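Local coordinates for protein spectinomycin phosphotransferase (Legionella pneumophila, PDB 3I1A) that probably transfers a phosphate group from a nucleotide to spectinomycin, acting as an antibiotic resistance factor with a protein-kinase-like fold, at residues Lys123-Ile128 against Arg241-Ile246; Asp59-Ser64 against Asp232-Ala237; Arg67-His70 against Glu76-Phe79. One frame throughout, in Å; residues are numbered along the deposited sequence.

Contacts 2 and 3 share helix 61-71, which probably corresponds to helix C of protein kinases, and their centres lie about 12 Å apart. Contact 1, the fully buried one, lies on helix 115-129, its centre about 16 Å from that of contact 2 and about 15 Å from that of contact 3. Contact 3 closes early in the chain; contacts 1 and 2 interleave, in the order 59-64, 123-128, 232-237, 241-246. Strand 235-237 leads into helix 240-243, and Arg241 packs on Met235; likewise Val124 meets Glu76. Contact 2 joins helix 61-71 to the loop after the magnesium ligand Asp230, contact 3 holds the following loop on that helix, and contact 1 packs helices 115-129 and 240-243 together.

Contact 1 of 3, residues Lys123-Ile128 against Arg241-Ile246; sequences KVLRQI and RDLMFI
Leu125 reaches from helix 115-129 to the short helix 240-243 and lays its two methyls against Asp242. CD1 touches the carboxylate at OD2, 3.8 Å away, while CD2 rests on the CB of Asp242 at 4.0 Å. The two side chains pass at a slant, so the leucine meets both the hydrocarbon stem and one oxygen of the acid. Leu125 gets there because its CG lies opposite the backbone N (chi1 -161°), which extends the branch out from the helix. A looser apolar touch completes the first shell: Leu125 CD2 comes 4.4 Å from Leu243 CD2, and Phe263 of helix 257-267 packs on both leucines.

The carboxylate itself is held from elsewhere. With CG of Asp242 swung beside its own backbone N (chi1 -73°), OD1 is hydrogen-bonded to Ser211 N, and OD2 to both His210 N and His129 NE2. His129 ends the same helix that supplies Leu125, so that helix gives the acid a polar grip as well as an apolar one. Just beyond, a type I turn from Leu243 to Ile246 carries the chain away; Phe245 N bonds Asp242 O at 3.2 Å.

An aspartate accepting backbone N-H groups from the loop that leads to the magnesium ligand Asn217 recalls the helix F aspartate of protein kinases, which steadies the catalytic loop. The three nitrogen partners, two of them backbone N-H groups, probably offset the cost of burying a carboxylate beside the apolar methyls of Leu125.

Contact 2 of 3, residues Asp59-Ser64 against Asp232-Ala237; sequences DEINLS and DEPMLA
Ile61 supplies the apolar part of this contact. Its CG1 lies 4.1 Å from Pro234 CG, the two side chains running past each other in opposite senses, and its CG2 sits 3.6 Å from the backbone oxygen Asp232 O. One branch thus meets the proline ring while the other rests on the carbonyl oxygen two residues earlier.

These residues place the contact in the kinase-like fold. Ile61 and Asn62 form the first turn of helix 61-71, with Glu60 as N-cap residue and Ser64 N bonded to Glu60 O at 3.2 Å. Facing them is the chain just after the magnesium ligand Asp230, probably equivalent to the DFG region of protein kinases; it continues into strand 235-237.

The polar part is carried by Asn62, whose CG stands opposite the backbone N (chi1 163°) and so extends toward that loop. Its amide passes Asp232 obliquely, the amide and carboxylate planes 73° apart, and ND2 stays 3.9 Å from Asp232 OD1 without a hydrogen bond. ND2 instead bonds Trp231 O and a sulfonate oxygen of a MES molecule, probably from the crystallisation liquor. Asp232 N, for its part, is bonded to Asp230 OD1, which ties the loop backbone to the metal ligand's side chain. Among charges, Glu60 OE1 forms a salt bridge with Lys54 and remains 6.9 Å from the like-charged Asp232 OD1.

Contact 3 of 3, residues Arg67-His70 against Glu76-Phe79; sequences RLLH and EIIF
His70 and Phe79 are brought together by two different first torsions. In His70, CG lies opposite the backbone N (chi1 176°), which throws the imidazole out from the side of helix 61-71; in Phe79, CG is folded beside the backbone N (chi1 -64°), turning the phenyl ring back toward that helix. The result is a T-shaped, edge-to-face pair, with the histidine edge directed at the phenylalanine face. The planes stand at 86°, almost perpendicular, and the ring centroids are 4.9 Å apart.

The pair fastens the loop after helix 61-71 back onto the helix it has just left, a place that probably matches the segment between helix C and strand 4 of protein kinases. CD2 of His70 is the atom that points into the face, lying over the ring centre 3.7 Å above the plane of Phe79. The far face of the same ring is covered, toward its rim, by CB of Ile77, so the phenyl group is clasped between Ile77 of its own loop and the histidine. Ile66, one turn earlier on the helix, touches both Phe79 and Ile77, and the ring of His82 meets that of His70 at about 60°.

Apolar packing continues with Leu69 against Ile77, whose side chains meet roughly crosswise, CD1 of each coming together. Ile77 has two conformers, and the very short approach in one of them is doubtful. At the start of the loop segment, Glu76 OE2 is hydrogen-bonded to Gln120 NE2 of helix 115-129, which ties the loop to the neighbouring helix. Besides the ring pair, the base of the histidine presses close as well: His70 CB lies 3.3 Å from Phe79 CE2.

Contact 1 of 3, residues Lys123-Ile128 against Arg241-Ile246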
loop_
_atom_site.group_PDB
_atom_site.type_symbol
_atom_site.label_atom_id
_atom_site.label_comp_id
_atom_site.label_asym_id
_atom_site.label_seq_id
_atom_site.Cartn_x
_atom_site.Cartn_y
_atom_site.Cartn_z
ATOM N N LYS A 123 8.245 16.442 -2.283
ATOM C CA LYS A 123 8.569 16.762 -3.683
ATOM C C LYS A 123 8.157 15.626 -4.649
ATOM O O LYS A 123 7.560 15.865 -5.696
ATOM C CB LYS A 123 10.073 17.021 -3.807
ATOM C CG LYS A 123 10.627 17.282 -5.218
ATOM C CD LYS A 123 12.169 17.405 -5.164
ATOM C CE LYS A 123 12.828 16.324 -4.263
ATOM N NZ LYS A 123 14.352 16.168 -4.308
ATOM N N VAL A 124 8.459 14.385 -4.270
ATOM C CA VAL A 124 8.147 13.237 -5.117
ATOM C C VAL A 124 6.656 12.953 -5.218
ATOM O O VAL A 124 6.138 12.663 -6.303
ATOM C CB VAL A 124 8.904 11.971 -4.610
ATOM C CG1 VAL A 124 8.440 10.731 -5.367
ATOM C CG2 VAL A 124 10.400 12.180 -4.826
ATOM N N LEU A 125 5.949 13.053 -4.109
ATOM C CA LEU A 125 4.524 12.798 -4.174
ATOM C C LEU A 125 3.858 13.905 -4.981
ATOM O O LEU A 125 2.886 13.656 -5.680
ATOM C CB LEU A 125 3.931 12.694 -2.778
ATOM C CG LEU A 125 2.576 12.002 -2.688
ATOM C CD1 LEU A 125 2.656 10.602 -3.308
ATOM C CD2 LEU A 125 2.183 11.866 -1.225
ATOM N N ARG A 126 4.369 15.136 -4.927
ATOM C CA ARG A 126 3.759 16.181 -5.754
ATOM C C ARG A 126 4.019 15.854 -7.234
ATOM O O ARG A 126 3.155 16.060 -8.095
ATOM C CB ARG A 126 4.342 17.560 -5.395
ATOM C CG ARG A 126 3.776 18.737 -6.231
ATOM C CD ARG A 126 2.298 18.974 -5.952
ATOM N NE ARG A 126 1.738 20.041 -6.793
ATOM C CZ ARG A 126 1.971 21.344 -6.622
ATOM N NH1 ARG A 126 2.751 21.776 -5.636
ATOM N NH2 ARG A 126 1.422 22.234 -7.450
ATOM N N GLN A 127 5.215 15.348 -7.532
ATOM C CA GLN A 127 5.573 14.972 -8.901
ATOM C C GLN A 127 4.614 13.917 -9.430
ATOM O O GLN A 127 4.186 13.964 -10.584
ATOM C CB GLN A 127 6.981 14.373 -8.964
ATOM C CG GLN A 127 8.121 15.353 -9.156
ATOM C CD GLN A 127 9.401 14.618 -9.523
ATOM O OE1 GLN A 127 9.989 13.949 -8.689
ATOM N NE2 GLN A 127 9.815 14.720 -10.780
ATOM N N ILE A 128 4.309 12.952 -8.577
ATOM C CA ILE A 128 3.414 11.863 -8.940
ATOM C C ILE A 128 2.020 12.418 -9.185
ATOM O O ILE A 128 1.397 12.135 -10.216
ATOM C CB ILE A 128 3.392 10.771 -7.821
ATOM C CG1 ILE A 128 4.734 10.031 -7.786
ATOM C CG2 ILE A 128 2.248 9.770 -8.074
ATOM C CD1 ILE A 128 5.014 9.327 -6.445
ATOM N N ARG A 241 -6.308 11.292 -1.043
ATOM C CA ARG A 241 -6.189 9.831 -0.902
ATOM C C ARG A 241 -4.773 9.509 -0.397
ATOM O O ARG A 241 -4.566 8.566 0.395
ATOM C CB ARG A 241 -6.392 9.184 -2.261
ATOM C CG ARG A 241 -5.894 7.749 -2.380
ATOM C CD ARG A 241 -6.815 6.773 -1.678
ATOM N NE ARG A 241 -6.501 6.689 -0.251
ATOM C CZ ARG A 241 -7.065 5.806 0.557
ATOM N NH1 ARG A 241 -7.958 4.945 0.070
ATOM N NH2 ARG A 241 -6.750 5.794 1.852
ATOM N N ASP A 242 -3.789 10.253 -0.897
ATOM C CA ASP A 242 -2.419 10.064 -0.445
ATOM C C ASP A 242 -2.033 11.021 0.694
ATOM O O ASP A 242 -1.317 10.639 1.637
ATOM C CB ASP A 242 -1.413 10.263 -1.599
ATOM C CG ASP A 242 -1.417 9.115 -2.582
ATOM O OD1 ASP A 242 -1.961 8.039 -2.252
ATOM O OD2 ASP A 242 -0.847 9.283 -3.677
ATOM N N LEU A 243 -2.501 12.264 0.636
ATOM C CA LEU A 243 -2.110 13.216 1.667
ATOM C C LEU A 243 -2.562 12.848 3.082
ATOM O O LEU A 243 -1.941 13.275 4.052
ATOM C CB LEU A 243 -2.589 14.638 1.296
ATOM C CG LEU A 243 -1.917 15.167 0.018
ATOM C CD1 LEU A 243 -2.362 16.638 -0.282
ATOM C CD2 LEU A 243 -0.401 15.095 0.181
ATOM N N MET A 244 -3.619 12.047 3.194
ATOM C CA MET A 244 -4.146 11.672 4.497
ATOM C C MET A 244 -3.117 10.940 5.353
ATOM O O MET A 244 -3.218 10.932 6.583
ATOM C CB MET A 244 -5.384 10.790 4.331
ATOM C CG MET A 244 -5.115 9.458 3.665
ATOM S SD MET A 244 -6.013 8.062 4.463
ATOM C CE MET A 244 -4.777 7.624 5.754
ATOM N N PHE A 245 -2.126 10.347 4.709
ATOM C CA PHE A 245 -1.103 9.609 5.441
ATOM C C PHE A 245 -0.086 10.514 6.138
ATOM O O PHE A 245 0.542 10.107 7.120
ATOM C CB PHE A 245 -0.378 8.656 4.491
ATOM C CG PHE A 245 -1.237 7.498 4.038
ATOM C CD1 PHE A 245 -1.968 7.573 2.849
ATOM C CD2 PHE A 245 -1.358 6.356 4.826
ATOM C CE1 PHE A 245 -2.812 6.522 2.455
ATOM C CE2 PHE A 245 -2.203 5.298 4.431
ATOM C CZ PHE A 245 -2.922 5.385 3.255
ATOM N N ILE A 246 0.080 11.742 5.647
ATOM C CA ILE A 246 1.055 12.660 6.253
ATOM C C ILE A 246 0.409 13.153 7.536
ATOM O O ILE A 246 -0.596 13.863 7.503
ATOM C CB ILE A 246 1.380 13.821 5.279
ATOM C CG1 ILE A 246 1.780 13.237 3.907
ATOM C CG2 ILE A 246 2.494 14.709 5.852
ATOM C CD1 ILE A 246 2.995 12.280 3.923
#

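Contact 2 of 3, residues Asp59-Ser64 against Asp232-Ala237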
loop_
_atom_site.group_PDB
_atom_site.type_symbol
_atom_site.label_atom_id
_atom_site.label_comp_id
_atom_site.label_asym_id
_atom_site.label_seq_id
_atom_site.Cartn_x
_atom_site.Cartn_y
_atom_site.Cartn_z
ATOM N N ASP A 59 -1.826 -6.907 -19.390
ATOM C CA ASP A 59 -1.107 -5.754 -18.842
ATOM C C ASP A 59 -1.303 -5.597 -17.340
ATOM O O ASP A 59 -2.428 -5.459 -16.862
ATOM C CB ASP A 59 -1.562 -4.474 -19.541
ATOM C CG ASP A 59 -1.314 -4.508 -21.038
ATOM O OD1 ASP A 59 -0.182 -4.832 -21.450
ATOM O OD2 ASP A 59 -2.246 -4.199 -21.807
ATOM N N GLU A 60 -0.204 -5.632 -16.597
ATOM C CA GLU A 60 -0.260 -5.475 -15.148
ATOM C C GLU A 60 -0.260 -3.967 -14.898
ATOM O O GLU A 60 0.614 -3.265 -15.390
ATOM C CB GLU A 60 0.978 -6.099 -14.493
ATOM C CG GLU A 60 1.067 -7.619 -14.578
ATOM C CD GLU A 60 -0.101 -8.293 -13.911
ATOM O OE1 GLU A 60 -0.471 -7.853 -12.803
ATOM O OE2 GLU A 60 -0.651 -9.264 -14.484
ATOM N N ILE A 61 -1.221 -3.465 -14.137
ATOM C CA ILE A 61 -1.249 -2.024 -13.907
ATOM C C ILE A 61 0.058 -1.553 -13.258
ATOM O O ILE A 61 0.548 -0.471 -13.581
ATOM C CB ILE A 61 -2.490 -1.605 -13.063
ATOM C CG1 ILE A 61 -2.584 -0.078 -13.008
ATOM C CG2 ILE A 61 -2.411 -2.198 -11.664
ATOM C CD1 ILE A 61 -2.743 0.570 -14.347
ATOM N N ASN A 62 0.627 -2.362 -12.364
ATOM C CA ASN A 62 1.884 -1.990 -11.718
ATOM C C ASN A 62 2.948 -1.646 -12.755
ATOM O O ASN A 62 3.596 -0.612 -12.655
ATOM C CB ASN A 62 2.391 -3.124 -10.822
ATOM C CG ASN A 62 3.862 -2.977 -10.451
ATOM O OD1 ASN A 62 4.728 -3.617 -11.053
ATOM N ND2 ASN A 62 4.149 -2.133 -9.464
ATOM N N LEU A 63 3.109 -2.496 -13.761
ATOM C CA LEU A 63 4.136 -2.259 -14.767
ATOM C C LEU A 63 3.837 -1.051 -15.634
ATOM O O LEU A 63 4.741 -0.320 -16.018
ATOM C CB LEU A 63 4.343 -3.521 -15.619
ATOM C CG LEU A 63 4.843 -4.708 -14.772
ATOM C CD1 LEU A 63 4.784 -5.991 -15.588
ATOM C CD2 LEU A 63 6.260 -4.446 -14.298
ATOM N N SER A 64 2.565 -0.838 -15.947
ATOM C CA SER A 64 2.178 0.313 -16.759
ATOM C C SER A 64 2.491 1.612 -16.024
ATOM O O SER A 64 3.029 2.554 -16.599
ATOM C CB SER A 64 0.683 0.272 -17.065
ATOM O OG SER A 64 0.296 1.404 -17.828
ATOM N N ASP A 232 1.382 -1.823 -6.596
ATOM C CA ASP A 232 0.457 -2.850 -7.102
ATOM C C ASP A 232 -0.966 -2.375 -7.351
ATOM O O ASP A 232 -1.633 -2.872 -8.241
ATOM C CB ASP A 232 0.407 -4.058 -6.155
ATOM C CG ASP A 232 1.649 -4.918 -6.245
ATOM O OD1 ASP A 232 2.349 -4.821 -7.277
ATOM O OD2 ASP A 232 1.921 -5.694 -5.296
ATOM N N GLU A 233 -1.434 -1.411 -6.576
ATOM C CA GLU A 233 -2.798 -0.945 -6.768
ATOM C C GLU A 233 -2.968 0.574 -6.753
ATOM O O GLU A 233 -3.657 1.103 -5.887
ATOM C CB GLU A 233 -3.691 -1.570 -5.691
ATOM C CG GLU A 233 -3.679 -3.083 -5.687
ATOM C CD GLU A 233 -4.842 -3.669 -6.458
ATOM O OE1 GLU A 233 -4.962 -3.372 -7.672
ATOM O OE2 GLU A 233 -5.638 -4.422 -5.850
ATOM N N PRO A 234 -2.326 1.287 -7.691
ATOM C CA PRO A 234 -2.459 2.750 -7.734
ATOM C C PRO A 234 -3.894 3.054 -8.177
ATOM O O PRO A 234 -4.646 2.134 -8.481
ATOM C CB PRO A 234 -1.419 3.167 -8.774
ATOM C CG PRO A 234 -1.396 1.994 -9.732
ATOM C CD PRO A 234 -1.466 0.799 -8.782
ATOM N N MET A 235 -4.264 4.329 -8.252
ATOM C CA MET A 235 -5.637 4.687 -8.634
ATOM C C MET A 235 -5.752 6.170 -8.996
ATOM O O MET A 235 -4.790 6.924 -8.840
ATOM C CB MET A 235 -6.591 4.412 -7.464
ATOM C CG MET A 235 -6.466 5.409 -6.303
ATOM S SD MET A 235 -7.508 5.060 -4.854
ATOM C CE MET A 235 -9.157 5.099 -5.590
ATOM N N LEU A 236 -6.914 6.566 -9.515
ATOM C CA LEU A 236 -7.164 7.971 -9.806
ATOM C C LEU A 236 -8.132 8.388 -8.716
ATOM O O LEU A 236 -9.181 7.774 -8.536
ATOM C CB LEU A 236 -7.802 8.166 -11.190
ATOM C CG LEU A 236 -6.848 7.884 -12.341
ATOM C CD1 LEU A 236 -7.559 7.887 -13.667
ATOM C CD2 LEU A 236 -5.777 8.947 -12.324
ATOM N N ALA A 237 -7.770 9.426 -7.960
ATOM C CA ALA A 237 -8.621 9.856 -6.877
ATOM C C ALA A 237 -8.128 11.243 -6.463
ATOM O O ALA A 237 -7.123 11.725 -6.988
ATOM C CB ALA A 237 -8.448 8.862 -5.711
#

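Contact 3 of 3, residues Arg67-His70 against Glu76-Phe79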
loop_
_atom_site.group_PDB
_atom_site.type_symbol
_atom_site.label_atom_id
_atom_site.label_comp_id
_atom_site.label_asym_id
_atom_site.label_seq_id
_atom_site.Cartn_x
_atom_site.Cartn_y
_atom_site.Cartn_z
ATOM N N ARG A 67 6.284 2.183 -15.531
ATOM C CA ARG A 67 6.868 2.683 -16.778
ATOM C C ARG A 67 6.539 4.166 -16.963
ATOM O O ARG A 67 7.410 4.972 -17.305
ATOM C CB ARG A 67 6.353 1.893 -17.986
ATOM C CG ARG A 67 6.945 2.401 -19.289
ATOM C CD ARG A 67 5.967 2.321 -20.427
ATOM N NE ARG A 67 5.166 3.536 -20.591
ATOM C CZ ARG A 67 3.918 3.699 -20.152
ATOM N NH1 ARG A 67 3.294 2.718 -19.499
ATOM N NH2 ARG A 67 3.283 4.842 -20.392
ATOM N N LEU A 68 5.288 4.548 -16.715
ATOM C CA LEU A 68 4.909 5.952 -16.866
ATOM C C LEU A 68 5.748 6.842 -15.944
ATOM O O LEU A 68 6.244 7.877 -16.375
ATOM C CB LEU A 68 3.414 6.133 -16.566
ATOM C CG LEU A 68 2.873 7.564 -16.525
ATOM C CD1 LEU A 68 3.030 8.236 -17.862
ATOM C CD2 LEU A 68 1.407 7.526 -16.131
ATOM N N LEU A 69 5.924 6.438 -14.685
ATOM C CA LEU A 69 6.735 7.237 -13.761
ATOM C C LEU A 69 8.204 7.248 -14.220
ATOM O O LEU A 69 8.884 8.271 -14.135
ATOM C CB LEU A 69 6.622 6.677 -12.328
ATOM C CG LEU A 69 5.191 6.718 -11.769
ATOM C CD1 LEU A 69 5.132 6.039 -10.406
ATOM C CD2 LEU A 69 4.680 8.155 -11.703
ATOM N N HIS A 70 8.680 6.103 -14.703
ATOM C CA HIS A 70 10.059 5.987 -15.167
ATOM C C HIS A 70 10.323 6.983 -16.289
ATOM O O HIS A 70 11.273 7.773 -16.218
ATOM C CB HIS A 70 10.322 4.550 -15.633
ATOM C CG HIS A 70 11.685 4.332 -16.220
ATOM N ND1 HIS A 70 11.963 4.540 -17.554
ATOM C CD2 HIS A 70 12.845 3.930 -15.653
ATOM C CE1 HIS A 70 13.238 4.278 -17.782
ATOM N NE2 HIS A 70 13.796 3.905 -16.643
ATOM N N GLU A 76 12.709 8.421 -7.435
ATOM C CA GLU A 76 12.545 7.708 -6.170
ATOM C C GLU A 76 11.712 6.443 -6.171
ATOM O O GLU A 76 10.850 6.261 -5.313
ATOM C CB GLU A 76 12.014 8.678 -5.097
ATOM C CG GLU A 76 12.978 9.835 -4.735
ATOM C CD GLU A 76 13.046 10.941 -5.778
ATOM O OE1 GLU A 76 12.371 10.869 -6.831
ATOM O OE2 GLU A 76 13.779 11.919 -5.528
ATOM N N ILE A 77 11.992 5.577 -7.143
ATOM C CA ILE A 77 11.318 4.298 -7.312
ATOM C C ILE A 77 12.395 3.223 -7.526
ATOM O O ILE A 77 13.427 3.490 -8.161
ATOM C CB ILE A 77 10.433 4.330 -8.584
ATOM C CG1 ILE A 77 9.365 5.416 -8.448
ATOM C CG2 ILE A 77 9.826 2.959 -8.840
ATOM C CD1 ILE A 77 8.381 5.430 -9.590
ATOM N N ILE A 78 12.175 2.021 -7.008
ATOM C CA ILE A 78 13.137 0.955 -7.237
ATOM C C ILE A 78 12.596 0.340 -8.514
ATOM O O ILE A 78 11.658 -0.456 -8.475
ATOM C CB ILE A 78 13.154 -0.083 -6.119
ATOM C CG1 ILE A 78 13.660 0.576 -4.829
ATOM C CG2 ILE A 78 14.084 -1.255 -6.515
ATOM C CD1 ILE A 78 13.477 -0.283 -3.595
ATOM N N PHE A 79 13.168 0.745 -9.648
ATOM C CA PHE A 79 12.731 0.261 -10.958
ATOM C C PHE A 79 13.300 -1.096 -11.317
ATOM O O PHE A 79 14.378 -1.483 -10.853
ATOM C CB PHE A 79 13.160 1.206 -12.083
ATOM C CG PHE A 79 12.545 2.571 -12.008
ATOM C CD1 PHE A 79 13.280 3.666 -11.532
ATOM C CD2 PHE A 79 11.235 2.764 -12.420
ATOM C CE1 PHE A 79 12.708 4.948 -11.474
ATOM C CE2 PHE A 79 10.654 4.033 -12.363
ATOM C CZ PHE A 79 11.400 5.130 -11.886
#